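Local structure of lectin 2 (Agrocybe aegerita, 4TQJ) at residues Lys266-Asp271 / Gly315-Ala320; Asp289-Gly294 / Val308-Gly313; Ala233-Asp238 / Cys251-Asn256. The protein is a fungal lectin that specifically recognises N-acetylglucosamine at the non-reducing ends of glycans. The protein carries 1 engineered substitution. All blocks are in the same frame, centred on the assembly; numbering follows the deposited sequence.

The three contacts belong to two successive blades of a beta-propeller. Interactions 3 and 2 repeat the same scheme in the blades spanning residues 230-269 and 285-324: the loop after the first strand packs on the third strand and the residues following it. Interaction 1 joins the two blades, setting the last strand of the former against the loop before the last strand of the latter. The centres of the three contacts lie about 11 to 12 Å from one another. Probable hydrogen bonds tie them together: Val253 N to Lys266 O (2.8 Å) within one blade, Gln318 N to Leu310 O (2.9 Å) within the other, and Asn311 ND2 across to Leu235 O (2.8 Å).

Interaction 1: Lys266-Asp271 / Gly315-Ala320; sequences KLVIND and GTFQSA
Val268 meets the 315-320 segment with both methyls. CG1 rests 3.7 Å from Gly315 O; chi1 of -62° sets this methyl anti to the carbonyl carbon and leaves CG2 between the backbone N and the carbonyl carbon, 3.7 Å from Phe317 CD2 and approaching the ring obliquely. The backbones are bridged by a water: water 1 donates to Val268 O (2.8 Å) and accepts from Phe317 N (2.8 Å), so the two chains are joined without a direct hydrogen bond. Ile269 continues the apolar patch. Its CG1 packs 3.6 Å from Phe317 CB, and its extended branch carries CD1 to 4.2 Å from the centroid of the Phe317 ring, an off-centre CH-pi contact 29° from the ring normal. A classic beta bulge, in which Val268 and Ile269 both face Cys251, is consistent with these consecutive side chains meeting the same phenylalanine; Val298 of the strand 297-301 touches both Ile269 and Phe317. At Asn270, the centre of an inverse gamma turn, OD1 takes a hydrogen bond from water 3, which in turn accepts from Ala320 N at 2.9 Å. Asp271 closes the contact by its aliphatic part, CB standing 4.1 Å from Ala320 CB, while its OD1 is engaged by Trp278 NE1. Apolar packing round one aromatic ring, bordered by bridging waters, thus joins the outermost strand 266-269 of one four-stranded antiparallel blade to the loop leading into strand 321-324 of the next, an inter-blade contact of a beta-propeller.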
ATOM      1  N   LYS A 266      17.631 -34.430   7.228  1.00 15.33           N
ATOM      2  CA  LYS A 266      18.081 -34.989   5.955  1.00 19.28           C
ATOM      3  C   LYS A 266      18.790 -33.966   5.073  1.00 16.40           C
ATOM      4  O   LYS A 266      18.465 -32.787   5.102  1.00 15.71           O
ATOM      5  CB  LYS A 266      16.892 -35.574   5.184  1.00 15.65           C
ATOM      6  CG  LYS A 266      16.077 -36.601   5.957  1.00 23.13           C
ATOM      7  CD  LYS A 266      14.972 -37.205   5.082  1.00 28.13           C
ATOM      8  CE  LYS A 266      13.840 -37.764   5.927  1.00 34.24           C
ATOM      9  NZ  LYS A 266      13.345 -39.087   5.434  1.00 38.15           N
ATOM     10  N   LEU A 267      19.754 -34.432   4.286  1.00 12.84           N
ATOM     11  CA  LEU A 267      20.452 -33.585   3.326  1.00 15.18           C
ATOM     12  C   LEU A 267      19.615 -33.477   2.057  1.00 18.00           C
ATOM     13  O   LEU A 267      19.443 -34.469   1.346  1.00 19.44           O
ATOM     14  CB  LEU A 267      21.819 -34.176   2.964  1.00 14.50           C
ATOM     15  CG  LEU A 267      22.612 -33.275   2.000  1.00 17.57           C
ATOM     16  CD1 LEU A 267      23.286 -32.189   2.797  1.00 17.66           C
ATOM     17  CD2 LEU A 267      23.652 -34.031   1.166  1.00 17.56           C
ATOM     18  N   VAL A 268      19.099 -32.285   1.769  1.00 16.43           N
ATOM     19  CA  VAL A 268      18.194 -32.106   0.635  1.00 15.77           C
ATOM     20  C   VAL A 268      18.852 -31.476  -0.586  1.00 15.11           C
ATOM     21  O   VAL A 268      18.321 -31.567  -1.688  1.00 15.90           O
ATOM     22  CB  VAL A 268      16.999 -31.220   1.015  1.00 17.16           C
ATOM     23  CG1 VAL A 268      16.169 -31.873   2.140  1.00 20.12           C
ATOM     24  CG2 VAL A 268      17.486 -29.845   1.418  1.00 14.72           C
ATOM     25  N   ILE A 269      19.972 -30.785  -0.377  1.00 15.61           N
ATOM     26  CA  ILE A 269      20.688 -30.115  -1.454  1.00 15.36           C
ATOM     27  C   ILE A 269      22.179 -30.273  -1.163  1.00 18.04           C
ATOM     28  O   ILE A 269      22.639 -29.943  -0.060  1.00 12.88           O
ATOM     29  CB  ILE A 269      20.396 -28.607  -1.492  1.00 13.96           C
ATOM     30  CG1 ILE A 269      18.906 -28.318  -1.658  1.00 15.50           C
ATOM     31  CG2 ILE A 269      21.193 -27.922  -2.609  1.00 15.23           C
ATOM     32  CD1 ILE A 269      18.572 -26.883  -1.313  1.00 18.47           C
ATOM     33  N   ASN A 270      22.939 -30.761  -2.140  1.00 17.96           N
ATOM     34  CA  ASN A 270      24.382 -30.899  -1.947  1.00 22.64           C
ATOM     35  C   ASN A 270      25.164 -29.654  -2.382  1.00 20.96           C
ATOM     36  O   ASN A 270      26.161 -29.737  -3.108  1.00 24.16           O
ATOM     37  CB  ASN A 270      24.924 -32.186  -2.587  1.00 23.21           C
ATOM     38  CG  ASN A 270      25.012 -32.107  -4.101  1.00 30.94           C
ATOM     39  OD1 ASN A 270      24.417 -31.229  -4.733  1.00 28.69           O
ATOM     40  ND2 ASN A 270      25.763 -33.037  -4.697  1.00 34.90           N
ATOM     41  N   ASP A 271      24.722 -28.501  -1.895  1.00 16.34           N
ATOM     42  CA  ASP A 271      25.351 -27.222  -2.216  1.00 16.39           C
ATOM     43  C   ASP A 271      25.000 -26.194  -1.145  1.00 17.26           C
ATOM     44  O   ASP A 271      24.212 -26.484  -0.251  1.00 12.61           O
ATOM     45  CB  ASP A 271      24.874 -26.717  -3.563  1.00 16.58           C
ATOM     46  CG  ASP A 271      25.991 -26.082  -4.380  1.00 20.37           C
ATOM     47  OD1 ASP A 271      26.735 -25.228  -3.849  1.00 18.58           O
ATOM     48  OD2 ASP A 271      26.128 -26.456  -5.562  1.00 25.40           O
ATOM     49  N   GLY A 315       9.272 -29.983   0.695  1.00 18.43           N
ATOM     50  CA  GLY A 315      10.458 -29.991   1.536  1.00 18.67           C
ATOM     51  C   GLY A 315      11.617 -30.778   0.938  1.00 16.28           C
ATOM     52  O   GLY A 315      12.682 -30.905   1.559  1.00 18.12           O
ATOM     53  N   THR A 316      11.416 -31.326  -0.259  1.00 17.67           N
ATOM     54  CA  THR A 316      12.543 -31.792  -1.066  1.00 17.49           C
ATOM     55  C   THR A 316      12.823 -30.734  -2.119  1.00 17.83           C
ATOM     56  O   THR A 316      11.973 -29.889  -2.390  1.00 15.36           O
ATOM     57  CB  THR A 316      12.287 -33.141  -1.777  1.00 20.24           C
ATOM     58  OG1 THR A 316      11.209 -33.001  -2.710  1.00 20.21           O
ATOM     59  CG2 THR A 316      11.957 -34.243  -0.768  1.00 24.45           C
ATOM     60  N   PHE A 317      14.009 -30.792  -2.717  1.00 16.88           N
ATOM     61  CA  PHE A 317      14.495 -29.723  -3.577  1.00 16.83           C
ATOM     62  C   PHE A 317      15.135 -30.235  -4.869  1.00 19.26           C
ATOM     63  O   PHE A 317      15.730 -31.316  -4.900  1.00 18.80           O
ATOM     64  CB  PHE A 317      15.537 -28.881  -2.826  1.00 16.91           C
ATOM     65  CG  PHE A 317      14.957 -28.017  -1.736  1.00 15.36           C
ATOM     66  CD1 PHE A 317      14.742 -26.660  -1.950  1.00 18.06           C
ATOM     67  CD2 PHE A 317      14.628 -28.561  -0.499  1.00 16.57           C
ATOM     68  CE1 PHE A 317      14.198 -25.847  -0.940  1.00 13.85           C
ATOM     69  CE2 PHE A 317      14.089 -27.772   0.507  1.00 16.76           C
ATOM     70  CZ  PHE A 317      13.874 -26.415   0.288  1.00 14.80           C
ATOM     71  N   GLN A 318      15.020 -29.425  -5.915  1.00 14.68           N
ATOM     72  CA  GLN A 318      15.794 -29.587  -7.129  1.00 18.35           C
ATOM     73  C   GLN A 318      17.245 -29.190  -6.858  1.00 21.92           C
ATOM     74  O   GLN A 318      17.554 -28.552  -5.848  1.00 17.05           O
ATOM     75  CB  GLN A 318      15.229 -28.687  -8.241  1.00 19.13           C
ATOM     76  CG  GLN A 318      13.846 -29.082  -8.721  1.00 19.34           C
ATOM     77  CD  GLN A 318      13.876 -30.393  -9.482  1.00 28.64           C
ATOM     78  OE1 GLN A 318      14.801 -30.646 -10.259  1.00 30.87           O
ATOM     79  NE2 GLN A 318      12.878 -31.246  -9.246  1.00 28.04           N
ATOM     80  N   SER A 319      18.127 -29.552  -7.779  1.00 20.49           N
ATOM     81  CA  SER A 319      19.522 -29.125  -7.712  1.00 19.12           C
ATOM     82  C   SER A 319      19.678 -27.604  -7.796  1.00 18.18           C
ATOM     83  O   SER A 319      18.843 -26.895  -8.361  1.00 20.16           O
ATOM     84  CB  SER A 319      20.336 -29.790  -8.833  1.00 18.16           C
ATOM     85  OG  SER A 319      20.424 -31.184  -8.615  1.00 23.84           O
ATOM     86  N   ALA A 320      20.762 -27.111  -7.223  1.00 15.54           N
ATOM     87  CA  ALA A 320      21.079 -25.705  -7.293  1.00 16.35           C
ATOM     88  C   ALA A 320      21.577 -25.388  -8.692  1.00 20.41           C
ATOM     89  O   ALA A 320      22.307 -26.173  -9.271  1.00 20.66           O
ATOM     90  CB  ALA A 320      22.139 -25.376  -6.275  1.00 17.94           C
TER
HETATM   91  O   HOH W   1      15.825 -32.886  -2.057  1.00 17.04           O
HETATM   92  O   HOH W   2      18.599 -31.051  -4.259  1.00 22.20           O
HETATM   93  O   HOH W   3      22.630 -28.939  -5.856  1.00 23.78           O

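Interaction 2: Asp289-Gly294 / Val308-Gly313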
ATOM      1  N   ASP A 289      10.461 -17.290  -0.931  1.00 12.91           N
ATOM      2  CA  ASP A 289       9.567 -17.964  -1.871  1.00 13.84           C
ATOM      3  C   ASP A 289       9.769 -17.418  -3.273  1.00 14.69           C
ATOM      4  O   ASP A 289       9.322 -16.313  -3.584  1.00 14.97           O
ATOM      5  CB  ASP A 289       8.091 -17.824  -1.457  1.00 14.26           C
ATOM      6  CG  ASP A 289       7.160 -18.610  -2.372  1.00 15.42           C
ATOM      7  OD1 ASP A 289       7.663 -19.239  -3.323  1.00 14.94           O
ATOM      8  OD2 ASP A 289       5.937 -18.609  -2.143  1.00 15.82           O
ATOM      9  N   LEU A 290      10.459 -18.177  -4.118  1.00 13.74           N
ATOM     10  CA  LEU A 290      10.780 -17.682  -5.452  1.00 14.64           C
ATOM     11  C   LEU A 290       9.777 -18.141  -6.501  1.00 12.39           C
ATOM     12  O   LEU A 290       9.929 -17.820  -7.667  1.00 15.27           O
ATOM     13  CB  LEU A 290      12.206 -18.071  -5.872  1.00 12.67           C
ATOM     14  CG  LEU A 290      13.324 -17.069  -5.560  1.00 14.26           C
ATOM     15  CD1 LEU A 290      13.438 -16.772  -4.059  1.00 14.26           C
ATOM     16  CD2 LEU A 290      14.659 -17.587  -6.101  1.00 17.94           C
ATOM     17  N   THR A 291       8.741 -18.870  -6.084  1.00 13.74           N
ATOM     18  CA  THR A 291       7.788 -19.392  -7.054  1.00 15.48           C
ATOM     19  C   THR A 291       6.315 -19.146  -6.729  1.00 18.75           C
ATOM     20  O   THR A 291       5.438 -19.604  -7.452  1.00 19.08           O
ATOM     21  CB  THR A 291       8.001 -20.879  -7.285  1.00 18.36           C
ATOM     22  OG1 THR A 291       7.817 -21.570  -6.048  1.00 15.93           O
ATOM     23  CG2 THR A 291       9.425 -21.136  -7.833  1.00 17.99           C
ATOM     24  N   GLY A 292       6.040 -18.418  -5.652  1.00 16.03           N
ATOM     25  CA  GLY A 292       4.672 -18.062  -5.330  1.00 14.80           C
ATOM     26  C   GLY A 292       3.825 -19.211  -4.824  1.00 18.57           C
ATOM     27  O   GLY A 292       2.602 -19.100  -4.768  1.00 16.25           O
ATOM     28  N   ASN A 293       4.453 -20.310  -4.426  1.00 18.14           N
ATOM     29  CA  ASN A 293       3.684 -21.436  -3.898  1.00 15.16           C
ATOM     30  C   ASN A 293       3.622 -21.528  -2.377  1.00 17.80           C
ATOM     31  O   ASN A 293       3.057 -22.477  -1.841  1.00 16.65           O
ATOM     32  CB  ASN A 293       4.163 -22.765  -4.482  1.00 15.75           C
ATOM     33  CG  ASN A 293       5.600 -23.101  -4.101  1.00 20.07           C
ATOM     34  OD1 ASN A 293       6.261 -22.363  -3.357  1.00 15.39           O
ATOM     35  ND2 ASN A 293       6.090 -24.238  -4.611  1.00 15.27           N
ATOM     36  N   GLY A 294       4.189 -20.548  -1.679  1.00 15.11           N
ATOM     37  CA  GLY A 294       4.179 -20.567  -0.216  1.00 14.11           C
ATOM     38  C   GLY A 294       5.211 -21.512   0.398  1.00 15.57           C
ATOM     39  O   GLY A 294       5.162 -21.815   1.591  1.00 16.32           O
ATOM     40  N   VAL A 308      20.295 -20.808  -6.949  1.00 14.29           N
ATOM     41  CA  VAL A 308      19.001 -21.099  -6.349  1.00 13.57           C
ATOM     42  C   VAL A 308      18.712 -22.586  -6.428  1.00 14.85           C
ATOM     43  O   VAL A 308      19.036 -23.237  -7.424  1.00 17.42           O
ATOM     44  CB  VAL A 308      17.864 -20.338  -7.070  1.00 15.41           C
ATOM     45  CG1 VAL A 308      16.516 -20.888  -6.671  1.00 18.70           C
ATOM     46  CG2 VAL A 308      17.970 -18.816  -6.819  1.00 14.26           C
ATOM     47  N   ALA A 309      18.126 -23.126  -5.369  1.00 11.33           N
ATOM     48  CA  ALA A 309      17.559 -24.466  -5.427  1.00 16.28           C
ATOM     49  C   ALA A 309      16.084 -24.335  -5.100  1.00 14.38           C
ATOM     50  O   ALA A 309      15.723 -23.823  -4.044  1.00 13.18           O
ATOM     51  CB  ALA A 309      18.242 -25.403  -4.452  1.00 13.16           C
ATOM     52  N   LEU A 310      15.239 -24.776  -6.019  1.00 15.40           N
ATOM     53  CA  LEU A 310      13.797 -24.680  -5.846  1.00 15.50           C
ATOM     54  C   LEU A 310      13.198 -25.886  -5.128  1.00 16.56           C
ATOM     55  O   LEU A 310      13.529 -27.039  -5.422  1.00 16.46           O
ATOM     56  CB  LEU A 310      13.108 -24.498  -7.196  1.00 16.51           C
ATOM     57  CG  LEU A 310      13.473 -23.230  -7.969  1.00 18.46           C
ATOM     58  CD1 LEU A 310      12.772 -23.239  -9.324  1.00 18.47           C
ATOM     59  CD2 LEU A 310      13.131 -21.960  -7.162  1.00 14.16           C
ATOM     60  N   ASN A 311      12.309 -25.584  -4.184  1.00 14.90           N
ATOM     61  CA  ASN A 311      11.545 -26.555  -3.414  1.00 17.54           C
ATOM     62  C   ASN A 311      10.529 -27.224  -4.327  1.00 18.30           C
ATOM     63  O   ASN A 311       9.834 -26.542  -5.081  1.00 17.22           O
ATOM     64  CB  ASN A 311      10.817 -25.799  -2.294  1.00 14.00           C
ATOM     65  CG  ASN A 311      10.217 -26.710  -1.239  1.00 18.65           C
ATOM     66  OD1 ASN A 311       9.716 -27.792  -1.536  1.00 16.90           O
ATOM     67  ND2 ASN A 311      10.245 -26.251   0.015  1.00 16.34           N
ATOM     68  N   ASN A 312      10.446 -28.550  -4.278  1.00 18.17           N
ATOM     69  CA  ASN A 312       9.491 -29.278  -5.111  1.00 20.79           C
ATOM     70  C   ASN A 312       8.067 -29.016  -4.602  1.00 20.43           C
ATOM     71  O   ASN A 312       7.074 -29.277  -5.295  1.00 17.66           O
ATOM     72  CB  ASN A 312       9.818 -30.792  -5.129  1.00 17.11           C
ATOM     73  CG  ASN A 312      11.089 -31.106  -5.914  1.00 20.70           C
ATOM     74  OD1 ASN A 312      11.286 -30.592  -7.016  1.00 19.85           O
ATOM     75  ND2 ASN A 312      11.965 -31.940  -5.342  1.00 15.51           N
ATOM     76  N   GLY A 313       7.982 -28.496  -3.380  1.00 15.77           N
ATOM     77  CA  GLY A 313       6.711 -28.189  -2.759  1.00 19.19           C
ATOM     78  C   GLY A 313       6.473 -28.988  -1.490  1.00 18.54           C
ATOM     79  O   GLY A 313       5.518 -28.738  -0.760  1.00 22.74           O
TER
HETATM   80  O   HOH W   4       9.101 -23.684  -4.640  1.00 16.30           O
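Leu290 and Val308 reach toward each other tip to tip, and here the packing is closest: Leu290 CD2 sits 3.6 Å from Val308 CG2 and 3.8 Å from Val308 CG1, straddled by the two methyls. Val308 has CG1 anti to its backbone N (chi1 166°), which leaves both branches turned to the leucine. One step along, Leu310 sends CD2 against Thr291 CG2 at 3.9 Å and Leu290 CB at 4.2 Å. Val299 of the intervening strand 297-301 also touches Leu290, as do Ala351 and Phe372, so Leu290 is buried. The loop belongs to an FG-GAP-like repeat of the propeller, and its sequence, DLTGNG, is wound round the carboxylate of Asp289. OD1 takes Thr291 N in an Asx turn, and OD2 takes Gly294 N at 2.7 Å, each donor lying above the carboxylate plane rather than in it. The other end of the contact is looser and wetter. Asn293 ND2 stays 4.4 Å from Asn311 O, and water 4 bridges them, accepting from Asn293 ND2 at 3.1 Å and donating to Asn311 O, though it has other acceptors competing for its protons. Asn311 forms an Asx turn of its own: OD1 accepts from Gly313 N at 2.6 Å, with the donor tilted 33° from the carbonyl plane, and takes Gly315 N as well, while its ND2 serves Gly296 O.

Interaction 3: Ala233-Asp238 / Cys251-Asn256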
ATOM      1  N   ALA A 233      11.359 -21.552   8.363  1.00 10.55           N
ATOM      2  CA  ALA A 233      10.600 -21.149   7.189  1.00 14.12           C
ATOM      3  C   ALA A 233       9.691 -22.280   6.793  1.00 12.93           C
ATOM      4  O   ALA A 233      10.046 -23.437   6.964  1.00 12.12           O
ATOM      5  CB  ALA A 233      11.556 -20.810   6.034  1.00 11.94           C
ATOM      6  N   ASP A 234       8.514 -21.956   6.267  1.00 12.72           N
ATOM      7  CA  ASP A 234       7.614 -22.983   5.788  1.00 13.55           C
ATOM      8  C   ASP A 234       8.117 -23.534   4.466  1.00 15.86           C
ATOM      9  O   ASP A 234       8.123 -22.822   3.462  1.00 14.30           O
ATOM     10  CB  ASP A 234       6.211 -22.427   5.598  1.00 17.88           C
ATOM     11  CG  ASP A 234       5.202 -23.508   5.314  1.00 20.22           C
ATOM     12  OD1 ASP A 234       5.601 -24.697   5.323  1.00 16.13           O
ATOM     13  OD2 ASP A 234       4.014 -23.174   5.110  1.00 18.62           O
ATOM     14  N   LEU A 235       8.520 -24.805   4.484  1.00 10.79           N
ATOM     15  CA  LEU A 235       9.028 -25.505   3.308  1.00 14.95           C
ATOM     16  C   LEU A 235       8.027 -26.526   2.751  1.00 12.81           C
ATOM     17  O   LEU A 235       8.324 -27.218   1.780  1.00 15.42           O
ATOM     18  CB  LEU A 235      10.329 -26.239   3.676  1.00 10.96           C
ATOM     19  CG  LEU A 235      11.423 -25.360   4.301  1.00 10.99           C
ATOM     20  CD1 LEU A 235      12.694 -26.173   4.588  1.00 14.73           C
ATOM     21  CD2 LEU A 235      11.734 -24.163   3.431  1.00 12.20           C
ATOM     22  N   THR A 236       6.856 -26.636   3.367  1.00 14.34           N
ATOM     23  CA  THR A 236       5.859 -27.611   2.903  1.00 15.17           C
ATOM     24  C   THR A 236       4.528 -26.977   2.515  1.00 17.47           C
ATOM     25  O   THR A 236       3.692 -27.617   1.888  1.00 16.53           O
ATOM     26  CB  THR A 236       5.573 -28.643   3.966  1.00 17.01           C
ATOM     27  OG1 THR A 236       5.030 -27.981   5.116  1.00 16.97           O
ATOM     28  CG2 THR A 236       6.866 -29.373   4.337  1.00 15.72           C
ATOM     29  N   GLY A 237       4.331 -25.716   2.876  1.00 15.35           N
ATOM     30  CA  GLY A 237       3.091 -25.048   2.529  1.00 17.30           C
ATOM     31  C   GLY A 237       1.965 -25.250   3.518  1.00 19.71           C
ATOM     32  O   GLY A 237       0.874 -24.722   3.307  1.00 25.64           O
ATOM     33  N   ASP A 238       2.217 -25.985   4.603  1.00 18.64           N
ATOM     34  CA  ASP A 238       1.192 -26.195   5.633  1.00 18.93           C
ATOM     35  C   ASP A 238       1.033 -25.011   6.582  1.00 20.37           C
ATOM     36  O   ASP A 238       0.223 -25.058   7.507  1.00 21.65           O
ATOM     37  CB  ASP A 238       1.455 -27.472   6.439  1.00 19.99           C
ATOM     38  CG  ASP A 238       2.487 -27.279   7.536  1.00 17.57           C
ATOM     39  OD1 ASP A 238       3.276 -26.316   7.488  1.00 18.55           O
ATOM     40  OD2 ASP A 238       2.526 -28.108   8.457  1.00 20.20           O
ATOM     41  N   CYS A 251      22.726 -28.448   2.340  1.00 15.57           N
ATOM     42  CA  CYS A 251      21.580 -28.027   3.152  1.00 11.95           C
ATOM     43  C   CYS A 251      20.842 -29.202   3.776  1.00 15.25           C
ATOM     44  O   CYS A 251      20.425 -30.140   3.082  1.00 11.25           O
ATOM     45  CB  CYS A 251      20.581 -27.211   2.326  1.00 15.59           C
ATOM     46  SG  CYS A 251      21.280 -25.773   1.534  1.00 15.65           S
ATOM     47  N   TRP A 252      20.683 -29.121   5.091  1.00 12.16           N
ATOM     48  CA  TRP A 252      19.995 -30.122   5.887  1.00 15.84           C
ATOM     49  C   TRP A 252      18.650 -29.565   6.350  1.00 13.87           C
ATOM     50  O   TRP A 252      18.590 -28.423   6.805  1.00 11.57           O
ATOM     51  CB  TRP A 252      20.831 -30.414   7.126  1.00 15.28           C
ATOM     52  CG  TRP A 252      22.088 -31.155   6.814  1.00 17.97           C
ATOM     53  CD1 TRP A 252      23.314 -30.622   6.510  1.00 16.96           C
ATOM     54  CD2 TRP A 252      22.246 -32.576   6.788  1.00 15.46           C
ATOM     55  NE1 TRP A 252      24.223 -31.636   6.283  1.00 17.83           N
ATOM     56  CE2 TRP A 252      23.593 -32.843   6.455  1.00 16.92           C
ATOM     57  CE3 TRP A 252      21.379 -33.650   7.019  1.00 14.88           C
ATOM     58  CZ2 TRP A 252      24.093 -34.146   6.340  1.00 16.99           C
ATOM     59  CZ3 TRP A 252      21.874 -34.949   6.892  1.00 16.60           C
ATOM     60  CH2 TRP A 252      23.222 -35.182   6.568  1.00 16.98           C
ATOM     61  N   VAL A 253      17.578 -30.349   6.236  1.00 15.07           N
ATOM     62  CA  VAL A 253      16.314 -29.930   6.826  1.00 13.36           C
ATOM     63  C   VAL A 253      15.640 -30.974   7.712  1.00 18.10           C
ATOM     64  O   VAL A 253      15.852 -32.185   7.560  1.00 17.56           O
ATOM     65  CB  VAL A 253      15.286 -29.337   5.793  1.00 19.17           C
ATOM     66  CG1 VAL A 253      15.941 -28.936   4.483  1.00 12.60           C
ATOM     67  CG2 VAL A 253      14.125 -30.278   5.583  1.00 19.88           C
ATOM     68  N   ALA A 254      14.854 -30.471   8.655  1.00 11.96           N
ATOM     69  CA  ALA A 254      13.973 -31.296   9.456  1.00 15.71           C
ATOM     70  C   ALA A 254      12.580 -30.681   9.352  1.00 18.02           C
ATOM     71  O   ALA A 254      12.381 -29.497   9.680  1.00 15.34           O
ATOM     72  CB  ALA A 254      14.435 -31.322  10.888  1.00 13.04           C
ATOM     73  N   LEU A 255      11.618 -31.482   8.909  1.00 12.63           N
ATOM     74  CA  LEU A 255      10.286 -30.975   8.638  1.00 12.52           C
ATOM     75  C   LEU A 255       9.358 -31.044   9.861  1.00 15.07           C
ATOM     76  O   LEU A 255       9.354 -32.023  10.618  1.00 14.49           O
ATOM     77  CB  LEU A 255       9.674 -31.698   7.442  1.00 14.78           C
ATOM     78  CG  LEU A 255      10.403 -31.634   6.091  1.00 12.71           C
ATOM     79  CD1 LEU A 255       9.729 -32.595   5.126  1.00 21.91           C
ATOM     80  CD2 LEU A 255      10.427 -30.211   5.514  1.00 14.30           C
ATOM     81  N   ASN A 256       8.593 -29.972  10.033  1.00 16.08           N
ATOM     82  CA  ASN A 256       7.578 -29.825  11.068  1.00 16.75           C
ATOM     83  C   ASN A 256       6.365 -30.649  10.673  1.00 15.21           C
ATOM     84  O   ASN A 256       5.926 -30.578   9.530  1.00 14.00           O
ATOM     85  CB  ASN A 256       7.176 -28.342  11.161  1.00 14.20           C
ATOM     86  CG  ASN A 256       6.322 -28.027  12.386  1.00 17.30           C
ATOM     87  OD1 ASN A 256       5.527 -28.850  12.855  1.00 16.39           O
ATOM     88  ND2 ASN A 256       6.479 -26.819  12.902  1.00 16.40           N
TER
HETATM   89  O   HOH W   5       5.708 -28.491   7.621  1.00 16.52           O
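In the FG-GAP-type loop between the first two strands of its propeller blade, Leu235 and Thr236 cover Val253 and Leu255 of the third strand and the residues after it. Thr236 CG2 lies 3.8 Å from Leu255 CD2, the two side chains crossing at a slant. The same leucine methyl stands 4.4 Å from Leu235 CB, and Leu235 CD1 extends to 4.3 Å from Val253 CB. With chi1 at 62°, Thr236 puts its methyl anti to the carbonyl carbon and on Leu255, leaving OG1 on the polar side. There OG1 donates to water 5 (2.6 Å), which donates onward to Asn256 O at 2.8 Å. The loop itself is gathered by Asp234: OD1 accepts from Thr236 N at 3.0 Å and from Gly237 N at 2.9 Å, both arriving from one face of the carboxylate, 43° and 46° out of its plane, and the first closing an Asx turn. OD2 holds Gly239 N and the chain's own terminal nitrogen, Thr1 N. Asp242 couples the two segments, accepting from Leu235 N through OD2 and from Asn256 N through OD1. Because the Asp242 carboxylate also approaches Asp234 OD1, the gathered N-H groups and the terminal amine probably offset the repulsion and stabilise two neighbouring carboxylates.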